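Local coordinates for protein chitinase (Thermococcus kodakarensis KOD1, PDB 5DHE) that hydrolyses chitin as a whole enzyme, and through the domain described here, its third chitin-binding domain, probably holds on to the insoluble polymer, at residues Trp16-Tyr21 with Ile78-Glu83; Thr30-Val35 with Trp67-Thr72; Val35-Lys40 with Glu83-Met88. All blocks are in the same frame, centred on the assembly; numbering follows the deposited sequence.

Contact 1. Residues Trp16-Tyr21 with Ile78-Glu83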
# COMPACT_ATOMS: atom_id res chain seq x y z
N TRP A 16 -3.05 5.40 17.18
CA TRP A 16 -3.16 5.30 18.63
C TRP A 16 -1.77 5.49 19.22
O TRP A 16 -1.53 5.12 20.37
CB TRP A 16 -3.69 3.92 18.98
CG TRP A 16 -2.77 2.80 18.55
CD1 TRP A 16 -1.56 2.48 19.10
CD2 TRP A 16 -2.98 1.86 17.50
NE1 TRP A 16 -1.00 1.41 18.46
CE2 TRP A 16 -1.86 1.00 17.46
CE3 TRP A 16 -4.01 1.65 16.57
CZ2 TRP A 16 -1.73 -0.04 16.54
CZ3 TRP A 16 -3.89 0.62 15.66
CH2 TRP A 16 -2.76 -0.22 15.65
N GLY A 17 -0.86 6.06 18.44
CA GLY A 17 0.52 6.23 18.90
C GLY A 17 1.35 5.72 17.74
O GLY A 17 2.42 6.25 17.40
N SER A 18 0.85 4.64 17.17
CA SER A 18 1.39 4.02 15.97
C SER A 18 0.15 4.03 15.10
O SER A 18 -0.96 4.11 15.62
CB SER A 18 1.89 2.60 16.21
OG SER A 18 3.19 2.66 16.77
N THR A 19 0.31 3.94 13.78
CA THR A 19 -0.84 4.06 12.90
C THR A 19 -1.09 2.84 12.03
O THR A 19 -0.17 2.33 11.39
CB THR A 19 -0.68 5.32 12.01
OG1 THR A 19 -0.44 6.46 12.84
CG2 THR A 19 -1.94 5.57 11.16
N GLU A 20 -2.33 2.38 12.04
CA GLU A 20 -2.75 1.22 11.25
C GLU A 20 -3.31 1.71 9.93
O GLU A 20 -4.05 2.69 9.89
CB GLU A 20 -3.84 0.44 11.98
CG GLU A 20 -4.53 -0.57 11.11
CD GLU A 20 -5.82 -1.07 11.73
OE1 GLU A 20 -5.81 -1.36 12.95
OE2 GLU A 20 -6.84 -1.18 11.01
N TYR A 21 -2.95 1.00 8.86
CA TYR A 21 -3.42 1.32 7.52
C TYR A 21 -4.08 0.06 6.98
O TYR A 21 -3.45 -0.99 6.85
CB TYR A 21 -2.25 1.74 6.62
CG TYR A 21 -1.63 3.06 7.03
CD1 TYR A 21 -0.70 3.11 8.06
CD2 TYR A 21 -2.02 4.25 6.43
CE1 TYR A 21 -0.18 4.32 8.49
CE2 TYR A 21 -1.52 5.48 6.85
CZ TYR A 21 -0.60 5.50 7.89
OH TYR A 21 -0.13 6.70 8.34
N ILE A 78 1.05 -1.65 10.07
CA ILE A 78 1.09 -0.65 11.11
C ILE A 78 2.45 -0.01 10.95
O ILE A 78 3.43 -0.71 10.68
CB ILE A 78 0.98 -1.29 12.50
CG1 ILE A 78 -0.39 -1.94 12.64
CG2 ILE A 78 1.21 -0.23 13.59
CD1 ILE A 78 -0.54 -2.70 13.97
N ALA A 79 2.50 1.31 11.04
CA ALA A 79 3.77 2.03 10.94
C ALA A 79 3.87 2.84 12.21
O ALA A 79 2.87 3.37 12.70
CB ALA A 79 3.79 2.93 9.72
N THR A 80 5.08 2.94 12.77
CA THR A 80 5.26 3.66 14.01
C THR A 80 5.05 5.16 13.91
O THR A 80 5.33 5.79 12.89
CB THR A 80 6.65 3.35 14.60
OG1 THR A 80 7.67 3.76 13.67
CG2 THR A 80 6.77 1.85 14.85
N GLY A 81 4.55 5.74 14.99
CA GLY A 81 4.30 7.17 14.97
C GLY A 81 2.88 7.52 14.54
O GLY A 81 2.08 6.64 14.21
N SER A 82 2.60 8.82 14.55
CA SER A 82 1.29 9.38 14.20
C SER A 82 1.22 9.76 12.72
O SER A 82 1.96 10.64 12.29
CB SER A 82 1.04 10.64 15.05
OG SER A 82 -0.19 11.26 14.71
N GLU A 83 0.35 9.09 11.97
CA GLU A 83 0.18 9.37 10.54
C GLU A 83 1.51 9.52 9.80
O GLU A 83 1.76 10.54 9.13
CB GLU A 83 -0.69 10.61 10.36
CG GLU A 83 -2.10 10.40 10.87
CD GLU A 83 -3.00 11.59 10.63
OE1 GLU A 83 -3.05 12.06 9.47
OE2 GLU A 83 -3.66 12.05 11.58
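In the four-stranded antiparallel sheet of this beta-sandwich chitin-binding domain, Thr19 and Ala79 form a hydrogen-bonded pair where strand 18-26 runs beside strand 72-80. Thr19 N meets Ala79 O at 2.8 Å, close to straight, and Ala79 N returns a bond of 2.9 Å to Thr19 O. The Thr19 hydroxyl then ties down the turn that follows the second strand. Thr19 OG1 donates to Gly81 O over 2.9 Å, in the carbonyl plane on a lone pair, and accepts from Glu83 N, also over 2.9 Å, so two bonds in series grip it. Its first torsion (chi1 -53°) sets OG1 opposite the carbonyl carbon and beside its own N, on the side of the turn. A valine here would probably leave Gly81 O and Glu83 N without their shared partner and free the turn to shift. Beyond the Thr19 hydroxyl the phenol oxygen of Tyr21, which bonds to Val85 N, lies 3.5 Å from Glu83 CA, while its ring meets the methyl of Ala79 obliquely. On the sheet face that carries Ser18 and Glu20, Ile78 CG2 packs 3.9 Å from Ser18 CB. In one of its two conformers Trp16 lays its indole over Ser18 O, and at the ring edge Trp16 CH2 is 3.7 Å from Ile78 CD1, which lies near the ring plane.

Contact 2. Residues Thr30-Val35 with Trp67-Thr72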
# COMPACT_ATOMS: atom_id res chain seq x y z
N THR A 30 -6.84 -9.72 -11.67
CA THR A 30 -5.82 -10.38 -10.85
C THR A 30 -4.47 -9.95 -11.39
O THR A 30 -4.15 -10.23 -12.55
CB THR A 30 -6.00 -11.89 -10.91
OG1 THR A 30 -7.32 -12.22 -10.44
CG2 THR A 30 -4.98 -12.60 -10.03
N TYR A 31 -3.66 -9.31 -10.54
CA TYR A 31 -2.37 -8.76 -10.95
C TYR A 31 -1.24 -8.87 -9.92
O TYR A 31 -1.48 -8.98 -8.72
CB TYR A 31 -2.52 -7.25 -11.22
CG TYR A 31 -3.62 -6.86 -12.19
CD1 TYR A 31 -3.44 -7.02 -13.57
CD2 TYR A 31 -4.80 -6.27 -11.75
CE1 TYR A 31 -4.42 -6.60 -14.47
CE2 TYR A 31 -5.79 -5.85 -12.65
CZ TYR A 31 -5.58 -6.02 -14.01
OH TYR A 31 -6.50 -5.56 -14.92
N ASP A 32 -0.02 -8.78 -10.43
CA ASP A 32 1.15 -8.75 -9.56
C ASP A 32 1.27 -7.26 -9.26
O ASP A 32 2.11 -6.54 -9.82
CB ASP A 32 2.37 -9.29 -10.30
CG ASP A 32 2.28 -10.78 -10.55
OD1 ASP A 32 2.05 -11.52 -9.58
OD2 ASP A 32 2.42 -11.22 -11.72
N TRP A 33 0.41 -6.79 -8.37
CA TRP A 33 0.38 -5.38 -8.02
C TRP A 33 1.53 -4.99 -7.10
O TRP A 33 2.15 -5.84 -6.46
CB TRP A 33 -0.97 -5.00 -7.38
CG TRP A 33 -1.40 -5.82 -6.19
CD1 TRP A 33 -2.32 -6.85 -6.18
CD2 TRP A 33 -0.98 -5.65 -4.83
NE1 TRP A 33 -2.50 -7.31 -4.90
CE2 TRP A 33 -1.69 -6.60 -4.05
CE3 TRP A 33 -0.07 -4.79 -4.19
CZ2 TRP A 33 -1.51 -6.71 -2.67
CZ3 TRP A 33 0.10 -4.90 -2.81
CH2 TRP A 33 -0.62 -5.86 -2.06
N VAL A 34 1.82 -3.70 -7.04
CA VAL A 34 2.87 -3.18 -6.19
C VAL A 34 2.36 -1.89 -5.57
O VAL A 34 1.82 -1.04 -6.27
CB VAL A 34 4.13 -2.82 -7.00
CG1 VAL A 34 5.17 -2.13 -6.09
CG2 VAL A 34 4.72 -4.06 -7.65
N VAL A 35 2.48 -1.76 -4.25
CA VAL A 35 2.09 -0.51 -3.59
C VAL A 35 3.35 0.04 -2.94
O VAL A 35 3.92 -0.60 -2.05
CB VAL A 35 0.99 -0.70 -2.52
CG1 VAL A 35 0.81 0.60 -1.70
CG2 VAL A 35 -0.33 -1.04 -3.20
N TRP A 67 -2.18 -15.63 -2.77
CA TRP A 67 -3.63 -15.63 -2.86
C TRP A 67 -4.31 -14.27 -2.85
O TRP A 67 -5.53 -14.17 -2.95
CB TRP A 67 -4.21 -16.47 -1.71
CG TRP A 67 -3.60 -16.15 -0.36
CD1 TRP A 67 -2.53 -16.76 0.22
CD2 TRP A 67 -4.02 -15.12 0.55
NE1 TRP A 67 -2.26 -16.18 1.45
CE2 TRP A 67 -3.16 -15.17 1.67
CE3 TRP A 67 -5.05 -14.16 0.53
CZ2 TRP A 67 -3.29 -14.30 2.76
CZ3 TRP A 67 -5.17 -13.29 1.62
CH2 TRP A 67 -4.29 -13.37 2.72
N ASN A 68 -3.51 -13.21 -2.78
CA ASN A 68 -4.06 -11.86 -2.65
C ASN A 68 -3.79 -10.94 -3.84
O ASN A 68 -3.45 -9.77 -3.64
CB ASN A 68 -3.47 -11.25 -1.38
CG ASN A 68 -4.25 -10.07 -0.88
OD1 ASN A 68 -5.43 -9.92 -1.19
ND2 ASN A 68 -3.60 -9.23 -0.07
N LYS A 69 -3.97 -11.45 -5.06
CA LYS A 69 -3.70 -10.65 -6.25
C LYS A 69 -4.91 -9.94 -6.88
O LYS A 69 -4.74 -9.28 -7.90
CB LYS A 69 -3.01 -11.51 -7.30
CG LYS A 69 -1.68 -12.10 -6.83
CD LYS A 69 -0.99 -12.85 -7.94
CE LYS A 69 0.29 -13.48 -7.43
NZ LYS A 69 1.12 -14.01 -8.55
N GLY A 70 -6.10 -10.07 -6.29
CA GLY A 70 -7.28 -9.42 -6.83
C GLY A 70 -8.39 -10.42 -7.14
O GLY A 70 -8.24 -11.62 -6.88
N PRO A 71 -9.49 -9.98 -7.75
CA PRO A 71 -9.76 -8.60 -8.16
C PRO A 71 -9.90 -7.60 -7.01
O PRO A 71 -9.76 -6.39 -7.22
CB PRO A 71 -11.02 -8.72 -9.03
CG PRO A 71 -11.71 -9.95 -8.48
CD PRO A 71 -10.58 -10.89 -8.16
N THR A 72 -10.21 -8.09 -5.82
CA THR A 72 -10.31 -7.25 -4.64
C THR A 72 -9.20 -7.76 -3.75
O THR A 72 -9.22 -8.91 -3.33
CB THR A 72 -11.64 -7.42 -3.89
OG1 THR A 72 -12.74 -7.15 -4.77
CG2 THR A 72 -11.70 -6.46 -2.70
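Three polar links join residues Tyr31-Trp33 to the loop residues Asn68 and Lys69, and two of them end on successive backbone carbonyls. Tyr31 N donates to Lys69 O over 2.9 Å, tilted 27° from the carbonyl plane, and Thr30 CA adds a CA-H...O contact of 3.3 Å to the same Lys69 O. Trp33 NE1 donates to Asn68 O, also over 2.9 Å; this bond lies in the carbonyl plane on a lone pair, although the oxygen sits somewhat out of the indole plane. The Trp33 side chain, with CG between its own N and carbonyl carbon (chi1 55°), carries NE1 to the loop, and the bond to Asn68 O helps hold the ring's rotation.

The charged link is a salt bridge. Lys69, stretched out, runs alongside Asp32 in the same direction, and its NZ approaches Asp32 OD1 at 2.9 Å on the syn lone pair. Asp32 is the centre of an inverse gamma turn.

In the nonpolar packing, Thr30 crosses the lysine stem at about a right angle, with Thr30 CG2 3.5 Å from Lys69 CB. A beta carbon on Gly70 would probably come tightly against Thr30 CA, and the backbone conformation is one that glycine readily adopts; a cis peptide to Pro71 follows.

The contact thus clasps the entry to strand 34-39 onto the loop between strands 59-64 and 72-80. Trp33 reaches between the two sheets to Phe75, Leu25 and Leu90, while Asn68 ND2 bonds to Ser50 O and Thr74 O.

Contact 3. Residues Val35-Lys40 with Glu83-Met88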
# COMPACT_ATOMS: atom_id res chain seq x y z
N VAL A 35 2.48 -1.76 -4.25
CA VAL A 35 2.09 -0.51 -3.59
C VAL A 35 3.35 0.04 -2.94
O VAL A 35 3.92 -0.60 -2.05
CB VAL A 35 0.99 -0.70 -2.52
CG1 VAL A 35 0.81 0.60 -1.70
CG2 VAL A 35 -0.33 -1.04 -3.20
N LYS A 36 3.79 1.21 -3.38
CA LYS A 36 4.97 1.85 -2.82
C LYS A 36 4.48 2.86 -1.79
O LYS A 36 3.55 3.62 -2.04
CB LYS A 36 5.80 2.54 -3.91
CG LYS A 36 6.26 1.57 -5.00
CD LYS A 36 7.30 2.18 -5.93
CE LYS A 36 8.61 2.42 -5.22
NZ LYS A 36 9.69 2.78 -6.19
N VAL A 37 5.13 2.86 -0.63
CA VAL A 37 4.72 3.73 0.46
C VAL A 37 5.82 4.69 0.89
O VAL A 37 6.96 4.28 1.11
CB VAL A 37 4.28 2.87 1.67
CG1 VAL A 37 3.93 3.75 2.86
CG2 VAL A 37 3.11 2.00 1.26
N LYS A 38 5.47 5.97 0.98
CA LYS A 38 6.41 7.01 1.40
C LYS A 38 6.17 7.26 2.89
O LYS A 38 5.10 7.71 3.29
CB LYS A 38 6.15 8.29 0.62
CG LYS A 38 7.16 9.38 0.90
CD LYS A 38 6.83 10.64 0.13
CE LYS A 38 7.91 11.69 0.34
NZ LYS A 38 7.49 13.00 -0.23
N LEU A 39 7.17 6.94 3.72
CA LEU A 39 7.08 7.14 5.16
C LEU A 39 7.92 8.30 5.67
O LEU A 39 9.00 8.58 5.14
CB LEU A 39 7.56 5.89 5.90
CG LEU A 39 6.71 4.65 6.04
CD1 LEU A 39 7.49 3.65 6.90
CD2 LEU A 39 5.39 5.00 6.71
N LYS A 40 7.44 8.95 6.72
CA LYS A 40 8.20 10.04 7.32
C LYS A 40 9.46 9.43 7.92
O LYS A 40 9.45 8.29 8.38
CB LYS A 40 7.39 10.70 8.44
CG LYS A 40 6.19 11.47 7.97
CD LYS A 40 5.57 12.25 9.12
CE LYS A 40 4.40 13.10 8.64
NZ LYS A 40 4.81 14.04 7.56
N GLU A 83 0.35 9.09 11.97
CA GLU A 83 0.18 9.37 10.54
C GLU A 83 1.51 9.52 9.80
O GLU A 83 1.76 10.54 9.13
CB GLU A 83 -0.69 10.61 10.36
CG GLU A 83 -2.10 10.40 10.87
CD GLU A 83 -3.00 11.59 10.63
OE1 GLU A 83 -3.05 12.06 9.47
OE2 GLU A 83 -3.66 12.05 11.58
N PRO A 84 2.38 8.50 9.86
CA PRO A 84 3.68 8.56 9.19
C PRO A 84 3.65 8.38 7.68
O PRO A 84 4.59 8.75 6.99
CB PRO A 84 4.47 7.45 9.89
CG PRO A 84 3.42 6.43 10.15
CD PRO A 84 2.25 7.27 10.66
N VAL A 85 2.57 7.81 7.16
CA VAL A 85 2.50 7.64 5.72
C VAL A 85 2.13 8.96 5.05
O VAL A 85 1.09 9.56 5.34
CB VAL A 85 1.49 6.54 5.33
CG1 VAL A 85 1.35 6.46 3.80
CG2 VAL A 85 1.97 5.20 5.87
N GLU A 86 2.98 9.39 4.13
CA GLU A 86 2.75 10.64 3.41
C GLU A 86 2.09 10.37 2.06
O GLU A 86 1.41 11.24 1.52
CB GLU A 86 4.08 11.36 3.21
CG GLU A 86 4.74 11.81 4.51
CD GLU A 86 6.08 12.46 4.30
OE1 GLU A 86 6.89 11.92 3.52
OE2 GLU A 86 6.34 13.52 4.91
N ALA A 87 2.30 9.17 1.53
CA ALA A 87 1.71 8.83 0.24
C ALA A 87 1.83 7.36 -0.07
O ALA A 87 2.73 6.69 0.43
CB ALA A 87 2.38 9.63 -0.87
N MET A 88 0.90 6.85 -0.88
CA MET A 88 0.98 5.46 -1.32
C MET A 88 0.71 5.48 -2.81
O MET A 88 -0.10 6.27 -3.29
CB MET A 88 -0.04 4.56 -0.62
CG MET A 88 0.15 4.54 0.87
SD MET A 88 -0.69 3.12 1.59
CE MET A 88 -2.30 3.64 1.44
O HOH W 1 9.38 11.18 4.23
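Val35 touches Met88 where strand 34-39 lies antiparallel to strand 85-92, its CG1 resting 4.2 Å from Met88 CB. Next along, Lys36 sends its side chain off and contributes its carbonyl, to which Met88 CA makes a CA-H...O contact. Val37 is wedged between two partners: CG1 packs 3.9 Å from Val85 CG1, and CG2 lies beside the Met88 chain, near CG and SD. These side chains share the inward face of the five-stranded sheet, with Phe9, Val11 and Val23 of the other sheet packing against Val35 or Met88.

Lys38 turns to the other face. Its N donates to Ala87 O over 2.9 Å, almost straight, but its O is taken by Glu86 N at 2.8 Å, one residue short of regular pairing. This is a beta bulge: the register slips by one between Lys38 and Leu39, and Ala87 N is left buried without a partner. The bulge probably helps place Glu86 between Lys38 and Lys40. The extended Lys38 chain (chi1 -175°) slants across Glu86, its CG, CD and CE nearing OE1, although NZ itself makes a long salt bridge of 3.9 Å to that oxygen.

Leu39 returns to the inward face, CD2 pressing on Val85 CG2 at 3.5 Å and on the ring of Pro84. Its carbonyl O and Glu86 OE1 are joined by water 1, which donates to both. Lys40 N bonds to Pro84 O over 2.9 Å; its chain, bent at chi4 (-57°), forms a salt bridge from NZ to Glu86 OE2 at 3.1 Å, on the anti side and out of the carboxylate plane.

In the fold
Contacts 1 and 3 belong to the two different sheets of the sandwich and meet at one end of it, with centres about 11 Å apart. They share Glu83 in the connection from strand 72-80 to strand 85-92; there Pro84 packs on Ala79, linking the sheets. Contact 2 lies about 24 Å from the centre of contact 1 and 19 Å from that of contact 3, which it joins through Val35 on strand 34-39. In sequence, both segments of contact 2 fall between those of contact 1, while contact 3 crosses both. Contacts 1 and 3 thus lie on one side of the chain's centre and contact 2 on the other, with strand 34-39 running between contacts 2 and 3.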